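Endoglucanase EG-II (Hypocrea jecorina, PDB 3QR3) hydrolyses internal beta-1,4-glucosidic bonds of cellulose as an endoglucanase, with a TIM-barrel catalytic domain of glycoside hydrolase family 5. Local coordinates at residues L32-T36 with G37-Y41; N77-S80 with T81-S84; K85-Q88 with L89-C93. One frame throughout, in Å; residues are numbered along the deposited sequence.

Contact 1: residues L32-T36 with G37-Y41; sequences LKNFT and GSNNY. With SO4 (sulfate ion), chain H.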
# COMPACT_ATOMS: atom_id res chain seq x y z
N LEU A 32 -10.60 13.20 -3.24
CA LEU A 32 -11.87 13.17 -3.95
C LEU A 32 -12.25 14.62 -4.22
O LEU A 32 -12.44 15.41 -3.28
CB LEU A 32 -12.96 12.51 -3.11
CG LEU A 32 -12.89 11.00 -2.97
CD1 LEU A 32 -13.86 10.52 -1.91
CD2 LEU A 32 -13.17 10.33 -4.32
N LYS A 33 -12.36 14.97 -5.49
CA LYS A 33 -12.51 16.36 -5.89
C LYS A 33 -13.63 17.08 -5.14
O LYS A 33 -13.44 18.19 -4.65
CB LYS A 33 -12.71 16.48 -7.40
CG LYS A 33 -12.64 17.92 -7.91
CD LYS A 33 -12.62 17.98 -9.42
CE LYS A 33 -12.51 19.42 -9.93
NZ LYS A 33 -12.49 19.45 -11.42
N ASN A 34 -14.80 16.44 -5.05
CA ASN A 34 -15.95 17.08 -4.41
C ASN A 34 -16.24 16.50 -3.03
O ASN A 34 -17.39 16.30 -2.67
CB ASN A 34 -17.20 17.00 -5.30
CG ASN A 34 -18.21 18.10 -4.99
OD1 ASN A 34 -17.84 19.23 -4.67
ND2 ASN A 34 -19.50 17.77 -5.08
N PHE A 35 -15.18 16.25 -2.26
CA PHE A 35 -15.30 15.69 -0.91
C PHE A 35 -16.16 16.54 0.04
O PHE A 35 -16.82 15.99 0.93
CB PHE A 35 -13.90 15.52 -0.29
CG PHE A 35 -13.92 14.90 1.08
CD1 PHE A 35 -14.09 13.54 1.24
CD2 PHE A 35 -13.75 15.68 2.22
CE1 PHE A 35 -14.10 12.96 2.50
CE2 PHE A 35 -13.76 15.11 3.49
CZ PHE A 35 -13.93 13.75 3.62
N THR A 36 -16.14 17.86 -0.12
CA THR A 36 -16.90 18.73 0.76
C THR A 36 -17.95 19.58 0.07
O THR A 36 -18.72 20.27 0.73
CB THR A 36 -15.99 19.71 1.51
OG1 THR A 36 -15.45 20.64 0.57
CG2 THR A 36 -14.86 18.98 2.22
N GLY A 37 -17.99 19.56 -1.26
CA GLY A 37 -18.90 20.44 -1.98
C GLY A 37 -18.18 21.66 -2.54
O GLY A 37 -18.74 22.38 -3.37
N SER A 38 -16.96 21.91 -2.08
CA SER A 38 -16.13 22.98 -2.65
C SER A 38 -15.70 22.61 -4.06
O SER A 38 -15.31 23.48 -4.86
CB SER A 38 -14.90 23.22 -1.77
OG SER A 38 -13.98 22.13 -1.88
N ASN A 39 -15.74 21.31 -4.36
CA ASN A 39 -15.29 20.79 -5.66
C ASN A 39 -13.86 21.17 -6.02
O ASN A 39 -13.53 21.30 -7.20
CB ASN A 39 -16.23 21.21 -6.80
CG ASN A 39 -16.06 20.33 -8.04
OD1 ASN A 39 -16.01 19.11 -7.94
ND2 ASN A 39 -15.97 20.95 -9.21
N ASN A 40 -13.01 21.34 -5.02
CA ASN A 40 -11.61 21.62 -5.31
C ASN A 40 -10.64 20.92 -4.37
O ASN A 40 -9.53 21.40 -4.15
CB ASN A 40 -11.34 23.13 -5.38
CG ASN A 40 -11.72 23.85 -4.11
OD1 ASN A 40 -11.75 23.25 -3.04
ND2 ASN A 40 -12.03 25.14 -4.23
N TYR A 41 -11.06 19.79 -3.81
CA TYR A 41 -10.10 18.89 -3.19
C TYR A 41 -9.33 18.22 -4.33
O TYR A 41 -9.75 18.29 -5.48
CB TYR A 41 -10.80 17.86 -2.27
CG TYR A 41 -11.01 18.33 -0.84
CD1 TYR A 41 -11.47 19.61 -0.55
CD2 TYR A 41 -10.74 17.48 0.23
CE1 TYR A 41 -11.67 20.03 0.77
CE2 TYR A 41 -10.94 17.88 1.55
CZ TYR A 41 -11.40 19.16 1.81
OH TYR A 41 -11.59 19.56 3.11
S SO4 H . -13.48 27.74 -6.47
O1 SO4 H . -13.88 28.05 -5.10
O2 SO4 H . -14.67 27.65 -7.31
O3 SO4 H . -12.60 28.79 -6.98
O4 SO4 H . -12.77 26.47 -6.53
O HOH W 1 -14.58 19.33 -2.12

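Contact 2: residues N77-S80 with T81-S84; sequences NLDS and TSIS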
# COMPACT_ATOMS: atom_id res chain seq x y z
N ASN A 77 -18.46 -0.09 14.72
CA ASN A 77 -18.90 -0.26 13.34
C ASN A 77 -18.23 0.79 12.47
O ASN A 77 -17.92 1.88 12.94
CB ASN A 77 -20.43 -0.14 13.25
CG ASN A 77 -21.15 -1.26 13.99
OD1 ASN A 77 -20.62 -2.36 14.16
ND2 ASN A 77 -22.38 -0.99 14.43
N LEU A 78 -17.98 0.46 11.21
CA LEU A 78 -17.49 1.47 10.28
C LEU A 78 -18.46 2.65 10.31
O LEU A 78 -19.68 2.45 10.31
CB LEU A 78 -17.41 0.92 8.86
CG LEU A 78 -16.51 -0.30 8.62
CD1 LEU A 78 -16.61 -0.76 7.17
CD2 LEU A 78 -15.07 0.01 8.98
N ASP A 79 -17.92 3.87 10.36
CA ASP A 79 -18.74 5.08 10.35
C ASP A 79 -19.34 5.26 8.97
O ASP A 79 -18.63 5.21 7.97
CB ASP A 79 -17.89 6.30 10.72
CG ASP A 79 -18.66 7.62 10.60
OD1 ASP A 79 -19.15 8.11 11.63
OD2 ASP A 79 -18.76 8.16 9.47
N SER A 80 -20.66 5.44 8.90
CA SER A 80 -21.35 5.44 7.61
C SER A 80 -20.85 6.54 6.67
O SER A 80 -20.71 6.31 5.46
CB SER A 80 -22.87 5.52 7.80
OG SER A 80 -23.23 6.68 8.53
N THR A 81 -20.56 7.72 7.20
CA THR A 81 -20.02 8.77 6.35
C THR A 81 -18.64 8.41 5.84
O THR A 81 -18.36 8.49 4.64
CB THR A 81 -19.91 10.11 7.09
OG1 THR A 81 -21.21 10.52 7.52
CG2 THR A 81 -19.31 11.15 6.18
N SER A 82 -17.76 8.02 6.76
CA SER A 82 -16.38 7.74 6.41
C SER A 82 -16.28 6.66 5.33
O SER A 82 -15.57 6.83 4.34
CB SER A 82 -15.59 7.32 7.65
OG SER A 82 -15.60 8.36 8.61
N ILE A 83 -16.99 5.56 5.53
CA ILE A 83 -16.87 4.44 4.59
C ILE A 83 -17.50 4.82 3.25
O ILE A 83 -17.02 4.42 2.20
CB ILE A 83 -17.46 3.12 5.16
CG1 ILE A 83 -17.09 1.94 4.25
CG2 ILE A 83 -18.98 3.21 5.31
CD1 ILE A 83 -15.58 1.74 4.09
N SER A 84 -18.56 5.62 3.30
CA SER A 84 -19.21 6.12 2.09
C SER A 84 -18.26 6.98 1.24
O SER A 84 -18.18 6.83 0.02
CB SER A 84 -20.45 6.93 2.48
OG SER A 84 -21.06 7.49 1.33

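Contact 3: residues K85-Q88 with L89-C93; sequences KYDQ and LVQGC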
# COMPACT_ATOMS: atom_id res chain seq x y z
N LYS A 85 -17.54 7.88 1.89
CA LYS A 85 -16.56 8.72 1.21
C LYS A 85 -15.40 7.88 0.68
O LYS A 85 -15.03 7.97 -0.48
CB LYS A 85 -16.04 9.81 2.15
CG LYS A 85 -17.07 10.89 2.51
CD LYS A 85 -17.51 11.67 1.27
CE LYS A 85 -18.43 12.84 1.64
NZ LYS A 85 -18.65 13.74 0.48
N TYR A 86 -14.82 7.05 1.54
CA TYR A 86 -13.69 6.21 1.13
C TYR A 86 -14.08 5.27 -0.00
O TYR A 86 -13.31 5.05 -0.94
CB TYR A 86 -13.14 5.43 2.32
CG TYR A 86 -11.92 4.60 1.99
CD1 TYR A 86 -10.71 5.21 1.70
CD2 TYR A 86 -11.99 3.21 1.98
CE1 TYR A 86 -9.58 4.45 1.41
CE2 TYR A 86 -10.88 2.45 1.69
CZ TYR A 86 -9.68 3.06 1.41
OH TYR A 86 -8.58 2.30 1.11
N ASP A 87 -15.29 4.73 0.06
CA ASP A 87 -15.73 3.81 -0.99
C ASP A 87 -15.82 4.48 -2.36
O ASP A 87 -15.68 3.82 -3.39
CB ASP A 87 -17.07 3.14 -0.65
CG ASP A 87 -17.43 2.04 -1.65
OD1 ASP A 87 -16.58 1.16 -1.89
OD2 ASP A 87 -18.55 2.05 -2.20
N GLN A 88 -16.05 5.79 -2.39
CA GLN A 88 -16.09 6.49 -3.67
C GLN A 88 -14.73 6.38 -4.36
O GLN A 88 -14.66 6.23 -5.57
CB GLN A 88 -16.48 7.97 -3.52
CG GLN A 88 -17.92 8.21 -3.13
CD GLN A 88 -18.20 9.68 -2.84
OE1 GLN A 88 -17.56 10.57 -3.41
NE2 GLN A 88 -19.15 9.94 -1.97
N LEU A 89 -13.67 6.49 -3.58
CA LEU A 89 -12.32 6.40 -4.14
C LEU A 89 -12.04 4.95 -4.58
O LEU A 89 -11.49 4.70 -5.65
CB LEU A 89 -11.29 6.89 -3.13
CG LEU A 89 -9.84 6.95 -3.61
CD1 LEU A 89 -9.71 7.91 -4.78
CD2 LEU A 89 -8.92 7.36 -2.45
N VAL A 90 -12.46 4.00 -3.75
CA VAL A 90 -12.32 2.58 -4.08
C VAL A 90 -13.04 2.20 -5.38
O VAL A 90 -12.45 1.56 -6.25
CB VAL A 90 -12.86 1.68 -2.93
CG1 VAL A 90 -12.76 0.20 -3.31
CG2 VAL A 90 -12.08 1.95 -1.65
N GLN A 91 -14.30 2.60 -5.52
CA GLN A 91 -15.05 2.30 -6.73
C GLN A 91 -14.48 3.02 -7.95
O GLN A 91 -14.51 2.48 -9.06
CB GLN A 91 -16.54 2.62 -6.56
CG GLN A 91 -17.22 1.82 -5.45
CD GLN A 91 -16.97 0.31 -5.57
OE1 GLN A 91 -16.94 -0.24 -6.67
NE2 GLN A 91 -16.78 -0.35 -4.43
N GLY A 92 -13.93 4.21 -7.76
CA GLY A 92 -13.33 4.93 -8.87
C GLY A 92 -12.15 4.15 -9.41
O GLY A 92 -11.94 4.06 -10.62
N CYS A 93 -11.39 3.58 -8.50
CA CYS A 93 -10.24 2.76 -8.85
C CYS A 93 -10.71 1.48 -9.55
O CYS A 93 -10.20 1.11 -10.61
CB CYS A 93 -9.47 2.42 -7.57
SG CYS A 93 -8.21 1.18 -7.76

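Contact 1: residues L32-T36 with G37-Y41
F35 and Y41 meet where a surface loop of the TIM barrel, running from strand 5-11 to helix 44-55, doubles back on itself after a type I beta turn from L32 to F35. Backbone hydrogen bonds set the shape: F35 N reaches L32 O within the turn, and Y41 N donates to K33 O at 3.0 Å, in the carbonyl plane on a lone pair, although the hydrogen bond is bent, 142° at the hydrogen. A water inside the curl adds a second grip on K33 O, accepts from T36 N and donates to S38 OG, so one molecule links K33 O, T36 N and S38 OG across the curl.

L32 and F35 turn to helix 80-95, F35 making a cation-pi contact with K85. The F35 and Y41 rings are inclined by only 28° but slid apart, centroids 5.5 Å from each other, so they barely overlap, and CD2 of F35 comes within 3.6 Å of CE2 of Y41. T36 crosses the tyrosine at about a right angle, its CG2 lying 3.4 Å from Y41 OH. P30 touches both side chains.

Among the asparagines, N34 OD1 is turned into the loop against G37 CA and N39, whose amide plane stands 85° from its own. The extended chain of K33 passes at a slant across N39, K33 CG lying 3.6 Å from N39 OD1. G37 has a positive phi, at which a side chain would jam against the preceding carbonyl. Farther round the loop, S38 OG donates to N40 OD1 from above its carbonyl plane, while N40 ND2 donates to sulfate O4 at 2.8 Å.

Contact 2: residues N77-S80 with T81-S84
D79 and S82 illustrate how a helix start is capped by a side chain. D79 is the N-cap of helix 80-95, and its carboxylate folds back over the first turn because CG stands opposite the backbone N (chi1 174°). OD2 then takes the N-H of S82 at 2.9 Å, nearly straight at 167°, on its anti lone pair, the one away from OD1. The same oxygen, D79 OD2, lies 2.9 Å from T81 N. The bond from S82 N, together with the positive end of the helix dipole, would probably stabilise the negative charge of the aspartate.

The backbone carbonyl of D79 serves the next amide. I83 N donates to D79 O at 3.0 Å and 173°, and this is the first regular i to i+4 bond of the helix. S84 N follows with a bond to S80 O that is more bent. The hydroxyl of S82 stands near the cap, with OG 3.3 Å from D79 OD2, but its hydrogen-bonding partner is the carbonyl O of Y68. The N-terminal turn is thereby tied to helix 66-69, which D79 also meets through a backbone bond with L69.

Apolar packing flanks the polar cap: L78 and I83 cross obliquely, CD1 of the leucine lying 4.0 Å from CG1 of the isoleucine. Both side chains face helix 122-136, L78 against L128 and L132 and I83 against K135, while L78 N bonds to the side chain of Q131, so the incoming loop and the first turn of helix 80-95 are set together against this neighbouring helix.

Contact 3: residues K85-Q88 with L89-C93
D87 and Q91, one turn apart on the outer helix 80-95 of the TIM barrel, show how an i to i+4 pair is aligned by the backbone of an alpha-helix. Q91 bends at chi2 (-51°), which carries its amide back along the helix, and NE2 donates to D87 OD1 at 3.0 Å. The bond is nearly straight, 171°; OD1 is met on its syn side, a little out of the carboxylate plane, although carboxylate and amide planes are turned 60° apart. Each end has a second partner: OD1 bonds to the hydroxyl of Y136, and NE2 to Q139.

On the side nearer the barrel, Y86 and V90 lie at a slant to each other. CG2 of V90 makes an off-centre CH-pi contact with the Y86 ring, 4.0 Å from its centroid, and approaches CE2 most closely. The hydroxyl of Y86 continues inward to L62 O of strand 59-64, and F13 and the Y86 ring meet edge-to-face. C93 joins the helix by a disulfide to C100 of the next strand.

Under the D87-Q91 pair, Q91 N donates to D87 O at 2.8 Å.

From the N terminus the chain meets contact 1 first, in the long loop between strand 5-11 and helix 44-55; it closes a local curl there before helix 44-55, strand 59-64 and helix 66-69 intervene. Contacts 2 and 3 then follow without a break, the first at the start of helix 80-95 and the second in its middle. All three are in series: none nests within or crosses another. Contact 1 does come back to contact 3, since F35 O accepts a probable hydrogen bond from K85 NZ and L32 packs on K85 and L89. Contacts 1 and 2 do not touch. Together they tie the loop after strand 5-11 to helix 80-95, and that helix to helices 66-69 and 122-136 and strand 59-64.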